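Local coordinates for protein congerin II (Conger myriaster, PDB 1IS3) that binds beta-galactosides such as lactose as a homodimeric galectin, although its physiological role is not yet known, at residues 31-36 with 42-47; 9-12 with 16-19; 95-100 with 116-121; 85-90 with 129-134. All blocks are in the same frame, centred on the assembly; numbering follows the deposited sequence.

All four contacts belong to one galectin beta-sandwich. Interaction 1 pairs neighbouring strands of the sugar-binding sheet and alone adds side chains that reach galactose; it is buried and rich in backbone and polar bonds. Interactions 2 and 3 lie in the apolar filling between the sheets. One lays a leucine over a phenylalanine face and the other brings two phenylalanine rings together. Interaction 4 joins two strands of the opposite sheet across the strand between them: apolar on the inner side, polar and partly exposed on the outer. Strand 117-125 contributes to interaction 3 and borders interactions 1 and 2, while interactions 2 and 4 both touch the second subunit.

Interaction 1. Residues 31-36 with 42-47; sequences SINVGE and AMHMDH. With GAL (beta-D-galactopyranose), chain B.
Strands 31-34 and 43-47 run antiparallel (177°), with Ile32-Met45 and Val34-Met43 as hydrogen-bonded pairs and Ser31-Asp46 and Asn33-His44 as non-hydrogen-bonded ones. At the Val34 end Ala42 and Met43 both face one residue, a classic beta bulge, and Val34 O takes the N-H of Met43 and, weakly, that of Ala42. On the sugar side, Asn33 and His44 lie side by side and point the same way, amide and ring only 23° apart. His44 ND1 donates to Asn33 OD1 (2.8 Å) from within the carbonyl plane, a nearly straight bond that fixes the turn of the imidazole. The amide is steadied in turn by Asn33 ND2, which donates to Ser31 OG at 2.9 Å. With CG of His44 swung opposite the backbone N (chi1 168°), the far edge of the ring is carried out to the ligand, and His44 NE2 is hydrogen-bonded to galactose O4 (2.8 Å). Asn33 thus acts as a second-shell residue. Ser31 CB comes within 3.5 Å of His44 CE1, obliquely to the ring. Asp46 turns its OD2 to salt bridges with Arg29 and Arg48, both of which also bond the galactose. On the inner side Ile32 CD1 packs 3.7 Å from His47 CE1, while His47 ND1 is bonded to the carbonyl of Phe30. Strand 117-125 flanks the hairpin beside 31-34 and strand 57-64 beside 43-47; Met43 and Met45 reach across to strands 96-100 and 106-110 of the opposite sheet.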
loop_
_atom_site.group_PDB
_atom_site.type_symbol
_atom_site.label_atom_id
_atom_site.label_comp_id
_atom_site.label_asym_id
_atom_site.label_seq_id
_atom_site.Cartn_x
_atom_site.Cartn_y
_atom_site.Cartn_z
ATOM N N SER A 31 4.565 3.803 -15.372
ATOM C CA SER A 31 3.269 4.435 -15.155
ATOM C C SER A 31 2.774 4.305 -13.724
ATOM O O SER A 31 3.169 3.354 -13.046
ATOM C CB SER A 31 2.214 3.836 -16.090
ATOM O OG SER A 31 2.004 2.435 -15.992
ATOM N N ILE A 32 1.902 5.213 -13.312
ATOM C CA ILE A 32 1.181 5.106 -12.058
ATOM C C ILE A 32 -0.282 4.858 -12.512
ATOM O O ILE A 32 -0.821 5.552 -13.403
ATOM C CB ILE A 32 1.306 6.431 -11.249
ATOM C CG1 ILE A 32 2.785 6.663 -10.856
ATOM C CG2 ILE A 32 0.363 6.373 -10.016
ATOM C CD1 ILE A 32 3.091 8.162 -10.453
ATOM N N ASN A 33 -0.956 3.901 -11.880
ATOM C CA ASN A 33 -2.279 3.454 -12.327
ATOM C C ASN A 33 -3.251 3.390 -11.150
ATOM O O ASN A 33 -2.853 2.858 -10.104
ATOM C CB ASN A 33 -2.174 2.055 -12.948
ATOM C CG ASN A 33 -1.221 2.045 -14.119
ATOM O OD1 ASN A 33 -1.604 2.468 -15.199
ATOM N ND2 ASN A 33 0.041 1.668 -13.971
ATOM N N VAL A 34 -4.448 3.934 -11.270
ATOM C CA VAL A 34 -5.453 3.932 -10.222
ATOM C C VAL A 34 -6.674 3.282 -10.885
ATOM O O VAL A 34 -7.111 3.716 -11.959
ATOM C CB VAL A 34 -5.760 5.389 -9.789
ATOM C CG1 VAL A 34 -6.902 5.427 -8.794
ATOM C CG2 VAL A 34 -4.518 6.010 -9.132
ATOM N N GLY A 35 -7.222 2.220 -10.315
ATOM C CA GLY A 35 -8.405 1.589 -10.881
ATOM C C GLY A 35 -8.885 0.424 -10.028
ATOM O O GLY A 35 -8.891 0.497 -8.784
ATOM N N GLU A 36 -9.295 -0.613 -10.742
ATOM C CA GLU A 36 -9.880 -1.787 -10.117
ATOM C C GLU A 36 -9.002 -2.990 -10.358
ATOM O O GLU A 36 -8.990 -3.875 -9.506
ATOM C CB GLU A 36 -11.269 -2.141 -10.685
ATOM C CG GLU A 36 -12.361 -1.064 -10.711
ATOM C CD GLU A 36 -13.657 -1.270 -11.570
ATOM O OE1 GLU A 36 -14.658 -0.602 -11.234
ATOM O OE2 GLU A 36 -13.705 -2.047 -12.561
ATOM N N ALA A 42 -8.870 3.543 -14.207
ATOM C CA ALA A 42 -9.548 4.821 -14.380
ATOM C C ALA A 42 -8.565 5.974 -14.715
ATOM O O ALA A 42 -8.885 6.922 -15.453
ATOM C CB ALA A 42 -10.313 5.184 -13.099
ATOM N N MET A 43 -7.338 5.903 -14.191
ATOM C CA MET A 43 -6.356 6.932 -14.485
ATOM C C MET A 43 -5.009 6.221 -14.641
ATOM O O MET A 43 -4.495 5.655 -13.664
ATOM C CB MET A 43 -6.324 7.931 -13.332
ATOM C CG MET A 43 -5.626 9.273 -13.621
ATOM S SD MET A 43 -3.858 9.124 -13.875
ATOM C CE MET A 43 -3.292 8.677 -12.252
ATOM N N HIS A 44 -4.524 6.138 -15.880
ATOM C CA HIS A 44 -3.203 5.641 -16.221
ATOM C C HIS A 44 -2.319 6.874 -16.497
ATOM O O HIS A 44 -2.699 7.649 -17.369
ATOM C CB HIS A 44 -3.308 4.753 -17.466
ATOM C CG HIS A 44 -1.974 4.357 -18.142
ATOM N ND1 HIS A 44 -1.078 3.456 -17.744
ATOM C CD2 HIS A 44 -1.512 4.816 -19.378
ATOM C CE1 HIS A 44 -0.123 3.325 -18.644
ATOM N NE2 HIS A 44 -0.397 4.152 -19.627
ATOM N N MET A 45 -1.180 7.104 -15.841
ATOM C CA MET A 45 -0.332 8.249 -16.096
ATOM C C MET A 45 1.021 7.648 -16.496
ATOM O O MET A 45 1.777 7.100 -15.663
ATOM C CB MET A 45 -0.249 9.020 -14.820
ATOM C CG MET A 45 0.666 10.189 -14.968
ATOM S SD MET A 45 0.811 10.995 -13.346
ATOM C CE MET A 45 1.219 12.554 -14.033
ATOM N N ASP A 46 1.351 7.691 -17.781
ATOM C CA ASP A 46 2.557 7.088 -18.278
ATOM C C ASP A 46 3.622 8.161 -18.465
ATOM O O ASP A 46 3.350 9.255 -18.974
ATOM C CB ASP A 46 2.210 6.383 -19.579
ATOM C CG ASP A 46 3.235 5.362 -20.010
ATOM O OD1 ASP A 46 3.923 4.787 -19.179
ATOM O OD2 ASP A 46 3.359 5.115 -21.205
ATOM N N HIS A 47 4.837 7.864 -18.027
ATOM C CA HIS A 47 5.946 8.802 -18.033
ATOM C C HIS A 47 6.898 8.274 -19.086
ATOM O O HIS A 47 7.552 7.249 -18.852
ATOM C CB HIS A 47 6.667 8.856 -16.668
ATOM C CG HIS A 47 5.752 9.134 -15.493
ATOM N ND1 HIS A 47 4.796 8.312 -15.023
ATOM C CD2 HIS A 47 5.816 10.223 -14.668
ATOM C CE1 HIS A 47 4.282 8.853 -13.938
ATOM N NE2 HIS A 47 4.908 9.990 -13.744
HETATM C C1 GAL B . -0.279 2.951 -25.630
HETATM C C2 GAL B . 0.564 2.047 -24.740
HETATM C C3 GAL B . -0.212 1.639 -23.497
HETATM C C4 GAL B . -0.752 2.881 -22.781
HETATM C C5 GAL B . -1.567 3.707 -23.768
HETATM C C6 GAL B . -2.106 4.972 -23.156
HETATM O O2 GAL B . 0.933 0.888 -25.464
HETATM O O3 GAL B . 0.637 0.907 -22.627
HETATM O O4 GAL B . 0.315 3.664 -22.257
HETATM O O5 GAL B . -0.750 4.086 -24.891
HETATM O O6 GAL B . -2.919 5.669 -24.082
#

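Interaction 2. Residues 9-12 with 16-19; sequences IPFK and YLTV
Phe11 swings CG away from the backbone N (chi1 178°), which sends the phenyl ring across the space between the strands toward Leu17, whose own chi1 of 169° directs its branch so that Leu17 CD2 comes to 4.2 Å from Phe11 CE2. The two side chains cross at about a right angle. Leu17 CB sits over one face of the ring, 4.1 Å from the centroid and displaced toward the rim, a CH-pi contact. Its nearest ring atom is Phe11 CZ, at 3.8 Å. The backbone also meets the ring: Phe11 CE1 lies 4.2 Å from the carbonyl carbon of Tyr16, obliquely to the plane. No backbone pairing links 9-12 to 16-19, because they belong to opposite sheets of the galectin beta-sandwich. Strand 10-12 edges strand 117-125, whereas strand 17-23 lies between 85-92 and 127-134. The phenyl ring therefore spans the interior from one sheet to the other at the end of the sandwich. Phe92 meets it edge-to-face, and Ile90, Ile121 and Leu134 pack on it as well. Ile9 and Pro10, on the chain leading into Phe11, rest on Leu129 of the second subunit.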
loop_
_atom_site.group_PDB
_atom_site.type_symbol
_atom_site.label_atom_id
_atom_site.label_comp_id
_atom_site.label_asym_id
_atom_site.label_seq_id
_atom_site.Cartn_x
_atom_site.Cartn_y
_atom_site.Cartn_z
ATOM N N ILE A 9 -7.312 -1.214 -0.102
ATOM C CA ILE A 9 -7.383 -0.172 0.870
ATOM C C ILE A 9 -8.026 0.935 0.022
ATOM O O ILE A 9 -7.339 1.597 -0.778
ATOM C CB ILE A 9 -5.974 0.224 1.383
ATOM C CG1 ILE A 9 -5.259 -1.018 1.962
ATOM C CG2 ILE A 9 -6.137 1.344 2.420
ATOM C CD1 ILE A 9 -3.781 -0.822 2.343
ATOM N N PRO A 10 -9.341 1.133 0.138
ATOM C CA PRO A 10 -10.091 1.999 -0.760
ATOM C C PRO A 10 -9.536 3.422 -0.850
ATOM O O PRO A 10 -9.375 4.081 0.179
ATOM C CB PRO A 10 -11.514 1.944 -0.225
ATOM C CG PRO A 10 -11.581 0.580 0.463
ATOM C CD PRO A 10 -10.228 0.521 1.144
ATOM N N PHE A 11 -9.224 3.914 -2.063
ATOM C CA PHE A 11 -8.853 5.316 -2.305
ATOM C C PHE A 11 -10.181 5.989 -2.688
ATOM O O PHE A 11 -10.730 5.813 -3.772
ATOM C CB PHE A 11 -7.843 5.384 -3.448
ATOM C CG PHE A 11 -7.372 6.780 -3.868
ATOM C CD1 PHE A 11 -7.444 7.898 -3.023
ATOM C CD2 PHE A 11 -6.806 6.936 -5.140
ATOM C CE1 PHE A 11 -6.950 9.131 -3.447
ATOM C CE2 PHE A 11 -6.308 8.175 -5.569
ATOM C CZ PHE A 11 -6.383 9.258 -4.719
ATOM N N LYS A 12 -10.738 6.704 -1.727
ATOM C CA LYS A 12 -12.057 7.319 -1.816
ATOM C C LYS A 12 -11.968 8.816 -2.034
ATOM O O LYS A 12 -10.937 9.456 -1.789
ATOM C CB LYS A 12 -12.833 7.036 -0.514
ATOM C CG LYS A 12 -12.959 5.520 -0.376
ATOM C CD LYS A 12 -13.183 5.201 1.056
ATOM C CE LYS A 12 -14.618 5.529 1.356
ATOM N NZ LYS A 12 -14.709 6.309 2.592
ATOM N N TYR A 16 -6.121 11.626 -0.088
ATOM C CA TYR A 16 -4.944 11.999 -0.875
ATOM C C TYR A 16 -4.020 10.801 -0.908
ATOM O O TYR A 16 -3.832 10.088 0.078
ATOM C CB TYR A 16 -4.153 13.154 -0.269
ATOM C CG TYR A 16 -4.898 14.478 -0.372
ATOM C CD1 TYR A 16 -6.094 14.668 0.343
ATOM C CD2 TYR A 16 -4.426 15.501 -1.213
ATOM C CE1 TYR A 16 -6.826 15.851 0.215
ATOM C CE2 TYR A 16 -5.157 16.702 -1.350
ATOM C CZ TYR A 16 -6.359 16.866 -0.637
ATOM O OH TYR A 16 -7.141 18.026 -0.783
ATOM N N LEU A 17 -3.450 10.570 -2.076
ATOM C CA LEU A 17 -2.465 9.523 -2.320
ATOM C C LEU A 17 -1.144 10.211 -2.646
ATOM O O LEU A 17 -1.089 10.981 -3.641
ATOM C CB LEU A 17 -2.859 8.677 -3.519
ATOM C CG LEU A 17 -1.816 7.694 -4.077
ATOM C CD1 LEU A 17 -1.512 6.631 -3.009
ATOM C CD2 LEU A 17 -2.305 7.084 -5.401
ATOM N N THR A 18 -0.083 9.974 -1.872
ATOM C CA THR A 18 1.239 10.474 -2.234
ATOM C C THR A 18 2.165 9.277 -2.369
ATOM O O THR A 18 2.224 8.432 -1.469
ATOM C CB THR A 18 1.797 11.398 -1.173
ATOM O OG1 THR A 18 0.860 12.476 -1.101
ATOM C CG2 THR A 18 3.193 11.926 -1.489
ATOM N N VAL A 19 2.820 9.161 -3.521
ATOM C CA VAL A 19 3.783 8.091 -3.751
ATOM C C VAL A 19 5.127 8.721 -4.076
ATOM O O VAL A 19 5.185 9.815 -4.654
ATOM C CB VAL A 19 3.407 7.142 -4.930
ATOM C CG1 VAL A 19 2.216 6.273 -4.519
ATOM C CG2 VAL A 19 3.039 7.929 -6.188
#

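Interaction 3. Residues 95-100 with 116-121; sequences HTFYIQ and AAFNLI
The rings of Phe97 and Phe118 meet at their outer corners, neither stacked nor edge-to-face: the planes are inclined at 34° and the centroids lie 5.5 Å apart. Phe118 CZ stands at the edge of the Phe97 ring, close to its plane, whereas Phe97 CZ approaches the Phe118 ring obliquely. The closest pair is Phe97 CZ with Phe118 CZ, at 3.5 Å. A second line of contact runs beside it, Phe97 CE1 lying 3.8 Å from Phe118 CE2. So the CE1-CZ side of one ring borders the CE2-CZ side of the other. The side chains come from opposite directions. Both phenyl groups hold CG beside the backbone N and opposite the carbonyl carbon (chi1 -72° for Phe97), and each ring reaches inward from its own strand to meet the other midway. The contact is wholly apolar and small, resting on these few aromatic carbons alone. Phe92 joins both rings, edge-to-face with Phe118 and inclined at an intermediate angle to Phe97, and Ala42 packs against both from strand 40-48. Next to Phe118, Asn119 and Leu120 both face Gly35 in a classic beta bulge, where strand 117-125 turns a corner. Strand 96-100 belongs to the five-stranded sheet and strand 117-125 to the sugar-binding one, and a cluster of phenylalanines between such facing antiparallel sheets forms part of the hydrophobic core of this galectin beta-sandwich.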
loop_
_atom_site.group_PDB
_atom_site.type_symbol
_atom_site.label_atom_id
_atom_site.label_comp_id
_atom_site.label_asym_id
_atom_site.label_seq_id
_atom_site.Cartn_x
_atom_site.Cartn_y
_atom_site.Cartn_z
ATOM N N HIS A 95 -15.663 14.273 -10.892
ATOM C CA HIS A 95 -15.425 14.762 -12.241
ATOM C C HIS A 95 -13.990 14.823 -12.718
ATOM O O HIS A 95 -13.754 14.745 -13.930
ATOM C CB HIS A 95 -15.995 16.162 -12.402
ATOM C CG HIS A 95 -17.501 16.102 -12.319
ATOM N ND1 HIS A 95 -18.295 16.529 -11.340
ATOM C CD2 HIS A 95 -18.277 15.471 -13.268
ATOM C CE1 HIS A 95 -19.526 16.159 -11.662
ATOM N NE2 HIS A 95 -19.496 15.528 -12.821
ATOM N N THR A 96 -13.031 14.918 -11.785
ATOM C CA THR A 96 -11.664 15.255 -12.141
ATOM C C THR A 96 -10.639 14.567 -11.251
ATOM O O THR A 96 -10.852 14.605 -10.026
ATOM C CB THR A 96 -11.432 16.800 -11.997
ATOM O OG1 THR A 96 -12.483 17.439 -12.708
ATOM C CG2 THR A 96 -10.058 17.249 -12.472
ATOM N N PHE A 97 -9.560 14.021 -11.822
ATOM C CA PHE A 97 -8.356 13.649 -11.075
ATOM C C PHE A 97 -7.413 14.850 -11.066
ATOM O O PHE A 97 -7.143 15.454 -12.102
ATOM C CB PHE A 97 -7.553 12.496 -11.680
ATOM C CG PHE A 97 -8.272 11.152 -11.514
ATOM C CD1 PHE A 97 -7.981 10.361 -10.404
ATOM C CD2 PHE A 97 -9.176 10.718 -12.482
ATOM C CE1 PHE A 97 -8.595 9.126 -10.257
ATOM C CE2 PHE A 97 -9.793 9.478 -12.335
ATOM C CZ PHE A 97 -9.499 8.688 -11.222
ATOM N N TYR A 98 -6.932 15.190 -9.879
ATOM C CA TYR A 98 -6.006 16.304 -9.678
ATOM C C TYR A 98 -4.648 15.707 -9.306
ATOM O O TYR A 98 -4.527 15.065 -8.238
ATOM C CB TYR A 98 -6.517 17.193 -8.546
ATOM C CG TYR A 98 -7.786 17.929 -8.918
ATOM C CD1 TYR A 98 -9.011 17.483 -8.421
ATOM C CD2 TYR A 98 -7.703 19.070 -9.720
ATOM C CE1 TYR A 98 -10.190 18.186 -8.710
ATOM C CE2 TYR A 98 -8.876 19.781 -10.010
ATOM C CZ TYR A 98 -10.099 19.332 -9.496
ATOM O OH TYR A 98 -11.260 20.029 -9.736
ATOM N N ILE A 99 -3.662 15.913 -10.175
ATOM C CA ILE A 99 -2.341 15.337 -10.002
ATOM C C ILE A 99 -1.351 16.475 -9.779
ATOM O O ILE A 99 -1.382 17.465 -10.528
ATOM C CB ILE A 99 -1.969 14.517 -11.274
ATOM C CG1 ILE A 99 -2.959 13.399 -11.559
ATOM C CG2 ILE A 99 -0.618 13.862 -11.050
ATOM C CD1 ILE A 99 -3.205 13.252 -13.065
ATOM N N GLN A 100 -0.462 16.349 -8.795
ATOM C CA GLN A 100 0.567 17.352 -8.572
ATOM C C GLN A 100 1.907 16.664 -8.693
ATOM O O GLN A 100 2.136 15.589 -8.129
ATOM C CB GLN A 100 0.414 17.976 -7.210
ATOM C CG GLN A 100 1.448 19.109 -7.072
ATOM C CD GLN A 100 0.960 20.294 -6.235
ATOM O OE1 GLN A 100 1.372 21.444 -6.441
ATOM N NE2 GLN A 100 0.043 20.112 -5.270
ATOM N N ALA A 116 -16.285 6.784 -7.337
ATOM C CA ALA A 116 -16.034 7.460 -6.082
ATOM C C ALA A 116 -15.007 6.772 -5.172
ATOM O O ALA A 116 -14.629 7.302 -4.127
ATOM C CB ALA A 116 -17.349 7.607 -5.305
ATOM N N ALA A 117 -14.546 5.589 -5.565
ATOM C CA ALA A 117 -13.555 4.832 -4.786
ATOM C C ALA A 117 -12.807 3.905 -5.747
ATOM O O ALA A 117 -13.412 3.456 -6.756
ATOM C CB ALA A 117 -14.245 3.970 -3.734
ATOM N N PHE A 118 -11.531 3.588 -5.456
ATOM C CA PHE A 118 -10.724 2.698 -6.298
ATOM C C PHE A 118 -10.030 1.724 -5.371
ATOM O O PHE A 118 -9.520 2.158 -4.326
ATOM C CB PHE A 118 -9.637 3.466 -7.074
ATOM C CG PHE A 118 -10.258 4.489 -7.998
ATOM C CD1 PHE A 118 -10.896 4.066 -9.182
ATOM C CD2 PHE A 118 -10.259 5.836 -7.634
ATOM C CE1 PHE A 118 -11.544 5.015 -9.981
ATOM C CE2 PHE A 118 -10.910 6.775 -8.449
ATOM C CZ PHE A 118 -11.547 6.359 -9.607
ATOM N N ASN A 119 -9.992 0.449 -5.759
ATOM C CA ASN A 119 -9.341 -0.529 -4.915
ATOM C C ASN A 119 -7.955 -0.993 -5.320
ATOM O O ASN A 119 -7.397 -1.909 -4.675
ATOM C CB ASN A 119 -10.260 -1.743 -4.756
ATOM C CG ASN A 119 -11.225 -1.523 -3.582
ATOM O OD1 ASN A 119 -11.477 -0.430 -3.070
ATOM N ND2 ASN A 119 -11.880 -2.564 -3.102
ATOM N N LEU A 120 -7.344 -0.385 -6.333
ATOM C CA LEU A 120 -6.007 -0.794 -6.742
ATOM C C LEU A 120 -5.186 0.419 -7.203
ATOM O O LEU A 120 -5.662 1.223 -8.017
ATOM C CB LEU A 120 -6.086 -1.815 -7.893
ATOM C CG LEU A 120 -4.740 -2.297 -8.466
ATOM C CD1 LEU A 120 -4.001 -3.074 -7.388
ATOM C CD2 LEU A 120 -4.933 -3.189 -9.665
ATOM N N ILE A 121 -3.992 0.579 -6.661
ATOM C CA ILE A 121 -3.067 1.605 -7.076
ATOM C C ILE A 121 -1.807 0.823 -7.415
ATOM O O ILE A 121 -1.397 0.011 -6.575
ATOM C CB ILE A 121 -2.827 2.577 -5.914
ATOM C CG1 ILE A 121 -4.084 3.350 -5.596
ATOM C CG2 ILE A 121 -1.706 3.517 -6.285
ATOM C CD1 ILE A 121 -4.291 3.363 -4.074
#

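Interaction 4. Residues 85-90 with 129-134; sequences HFQTTI and LTFVRL
Gln87 meets Phe131 with an extended chain: CG points opposite the backbone N (chi1 -177°) and the chain stays stretched beyond it, standing out from the outer side of the sheet. Phe131 has its CG tucked between backbone N and carbonyl carbon (chi1 75°), a torsion that lays the ring across strand 17-23, over Thr18, toward Gln87. The two side chains cross at about a right angle, with amide and ring planes almost perpendicular. Gln87 NE2 meets the ring at its edge, 3.5 Å from Phe131 CZ, and Gln87 CD follows at 3.8 Å from the same atom. As the amide nitrogen lies near the ring plane and not over a face, this is van der Waals contact rather than an N-H bond to the pi cloud. On the inner side Phe86, also tucked between N and carbonyl carbon, brings its CZ to 4.2 Å from Leu129 CD2, obliquely to the ring. One water bridges the strands, 2.8 Å from His85 ND1 in the plane of the imidazole and 2.8 Å from Thr130 OG1. Strand 17-23 runs between the two segments, and Thr130 and Phe131 both face its Gly20 in a classic beta bulge. Beyond 127-134 the sheet continues into the second subunit, paired through Val132, Arg133 and Leu134, and Arg133 forms a salt bridge with Glu135 of that subunit. The chemistry is divided by face: inward, apolar groups join the core; outward, an amide touches an aromatic edge, and His85 and Thr130 are joined only through a water, with no direct polar bond between the strands.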
loop_
_atom_site.group_PDB
_atom_site.type_symbol
_atom_site.label_atom_id
_atom_site.label_comp_id
_atom_site.label_asym_id
_atom_site.label_seq_id
_atom_site.Cartn_x
_atom_site.Cartn_y
_atom_site.Cartn_z
ATOM N N HIS A 85 14.843 10.593 -7.950
ATOM C CA HIS A 85 13.600 10.458 -7.210
ATOM C C HIS A 85 12.484 11.319 -7.789
ATOM O O HIS A 85 12.735 12.326 -8.479
ATOM C CB HIS A 85 13.758 10.889 -5.755
ATOM C CG HIS A 85 14.675 9.931 -5.035
ATOM N ND1 HIS A 85 14.388 8.981 -4.146
ATOM C CD2 HIS A 85 16.036 9.896 -5.247
ATOM C CE1 HIS A 85 15.517 8.371 -3.819
ATOM N NE2 HIS A 85 16.510 8.930 -4.494
ATOM N N PHE A 86 11.249 10.939 -7.531
ATOM C CA PHE A 86 10.096 11.759 -7.894
ATOM C C PHE A 86 9.078 11.603 -6.756
ATOM O O PHE A 86 9.159 10.638 -5.965
ATOM C CB PHE A 86 9.490 11.269 -9.210
ATOM C CG PHE A 86 8.906 9.866 -9.182
ATOM C CD1 PHE A 86 9.699 8.773 -9.509
ATOM C CD2 PHE A 86 7.567 9.650 -8.807
ATOM C CE1 PHE A 86 9.164 7.477 -9.459
ATOM C CE2 PHE A 86 7.054 8.350 -8.757
ATOM C CZ PHE A 86 7.855 7.264 -9.082
ATOM N N GLN A 87 8.093 12.496 -6.703
ATOM C CA GLN A 87 7.033 12.467 -5.694
ATOM C C GLN A 87 5.763 12.970 -6.377
ATOM O O GLN A 87 5.824 14.020 -7.027
ATOM C CB GLN A 87 7.424 13.384 -4.547
ATOM C CG GLN A 87 6.411 13.331 -3.438
ATOM C CD GLN A 87 6.962 13.919 -2.147
ATOM O OE1 GLN A 87 6.302 14.700 -1.471
ATOM N NE2 GLN A 87 8.173 13.564 -1.726
ATOM N N THR A 88 4.644 12.258 -6.273
ATOM C CA THR A 88 3.405 12.640 -6.923
ATOM C C THR A 88 2.276 12.488 -5.923
ATOM O O THR A 88 2.226 11.503 -5.164
ATOM C CB THR A 88 3.123 11.740 -8.142
ATOM O OG1 THR A 88 4.305 11.827 -8.947
ATOM C CG2 THR A 88 1.896 12.150 -8.936
ATOM N N THR A 89 1.379 13.468 -5.969
ATOM C CA THR A 89 0.192 13.453 -5.138
ATOM C C THR A 89 -1.048 13.521 -6.030
ATOM O O THR A 89 -1.108 14.300 -6.994
ATOM C CB THR A 89 0.172 14.661 -4.139
ATOM O OG1 THR A 89 1.296 14.456 -3.279
ATOM C CG2 THR A 89 -1.099 14.768 -3.272
ATOM N N ILE A 90 -2.020 12.681 -5.708
ATOM C CA ILE A 90 -3.248 12.569 -6.470
ATOM C C ILE A 90 -4.444 12.682 -5.530
ATOM O O ILE A 90 -4.439 12.118 -4.421
ATOM C CB ILE A 90 -3.265 11.198 -7.222
ATOM C CG1 ILE A 90 -2.049 11.075 -8.129
ATOM C CG2 ILE A 90 -4.584 11.046 -8.010
ATOM C CD1 ILE A 90 -1.849 9.678 -8.730
ATOM N N LEU A 129 8.915 2.124 -6.302
ATOM C CA LEU A 129 8.367 3.008 -5.281
ATOM C C LEU A 129 9.144 2.828 -3.980
ATOM O O LEU A 129 9.655 1.744 -3.692
ATOM C CB LEU A 129 6.864 2.724 -5.005
ATOM C CG LEU A 129 5.814 3.057 -6.088
ATOM C CD1 LEU A 129 4.386 2.718 -5.640
ATOM C CD2 LEU A 129 5.962 4.556 -6.421
ATOM N N THR A 130 9.280 3.918 -3.235
ATOM C CA THR A 130 9.994 3.903 -1.977
ATOM C C THR A 130 9.095 4.284 -0.784
ATOM O O THR A 130 9.453 3.960 0.352
ATOM C CB THR A 130 11.225 4.852 -2.061
ATOM O OG1 THR A 130 10.729 6.153 -2.317
ATOM C CG2 THR A 130 12.238 4.405 -3.130
ATOM N N PHE A 131 7.970 4.974 -0.969
ATOM C CA PHE A 131 7.095 5.255 0.149
ATOM C C PHE A 131 5.704 5.508 -0.419
ATOM O O PHE A 131 5.540 5.792 -1.615
ATOM C CB PHE A 131 7.583 6.485 0.958
ATOM C CG PHE A 131 7.359 7.877 0.365
ATOM C CD1 PHE A 131 8.357 8.492 -0.394
ATOM C CD2 PHE A 131 6.143 8.535 0.593
ATOM C CE1 PHE A 131 8.135 9.782 -0.929
ATOM C CE2 PHE A 131 5.921 9.804 0.062
ATOM C CZ PHE A 131 6.922 10.422 -0.697
ATOM N N VAL A 132 4.692 5.439 0.442
ATOM C CA VAL A 132 3.317 5.693 0.071
ATOM C C VAL A 132 2.553 6.233 1.284
ATOM O O VAL A 132 2.757 5.752 2.420
ATOM C CB VAL A 132 2.652 4.364 -0.468
ATOM C CG1 VAL A 132 2.605 3.235 0.611
ATOM C CG2 VAL A 132 1.229 4.699 -0.932
ATOM N N ARG A 133 1.677 7.227 1.045
ATOM C CA ARG A 133 0.753 7.701 2.052
ATOM C C ARG A 133 -0.613 7.715 1.370
ATOM O O ARG A 133 -0.755 8.302 0.280
ATOM C CB ARG A 133 1.045 9.097 2.511
ATOM C CG ARG A 133 2.371 9.216 3.237
ATOM C CD ARG A 133 2.421 10.464 4.113
ATOM N NE ARG A 133 2.387 11.719 3.390
ATOM C CZ ARG A 133 3.464 12.234 2.786
ATOM N NH1 ARG A 133 4.645 11.631 2.793
ATOM N NH2 ARG A 133 3.376 13.430 2.204
ATOM N N LEU A 134 -1.612 7.047 1.933
ATOM C CA LEU A 134 -2.971 7.044 1.400
ATOM C C LEU A 134 -3.863 7.290 2.611
ATOM O O LEU A 134 -4.007 6.399 3.470
ATOM C CB LEU A 134 -3.306 5.689 0.770
ATOM C CG LEU A 134 -4.772 5.492 0.318
ATOM C CD1 LEU A 134 -5.089 6.582 -0.710
ATOM C CD2 LEU A 134 -4.988 4.083 -0.236
HETATM O O HOH W 1 11.804 8.623 -3.205
#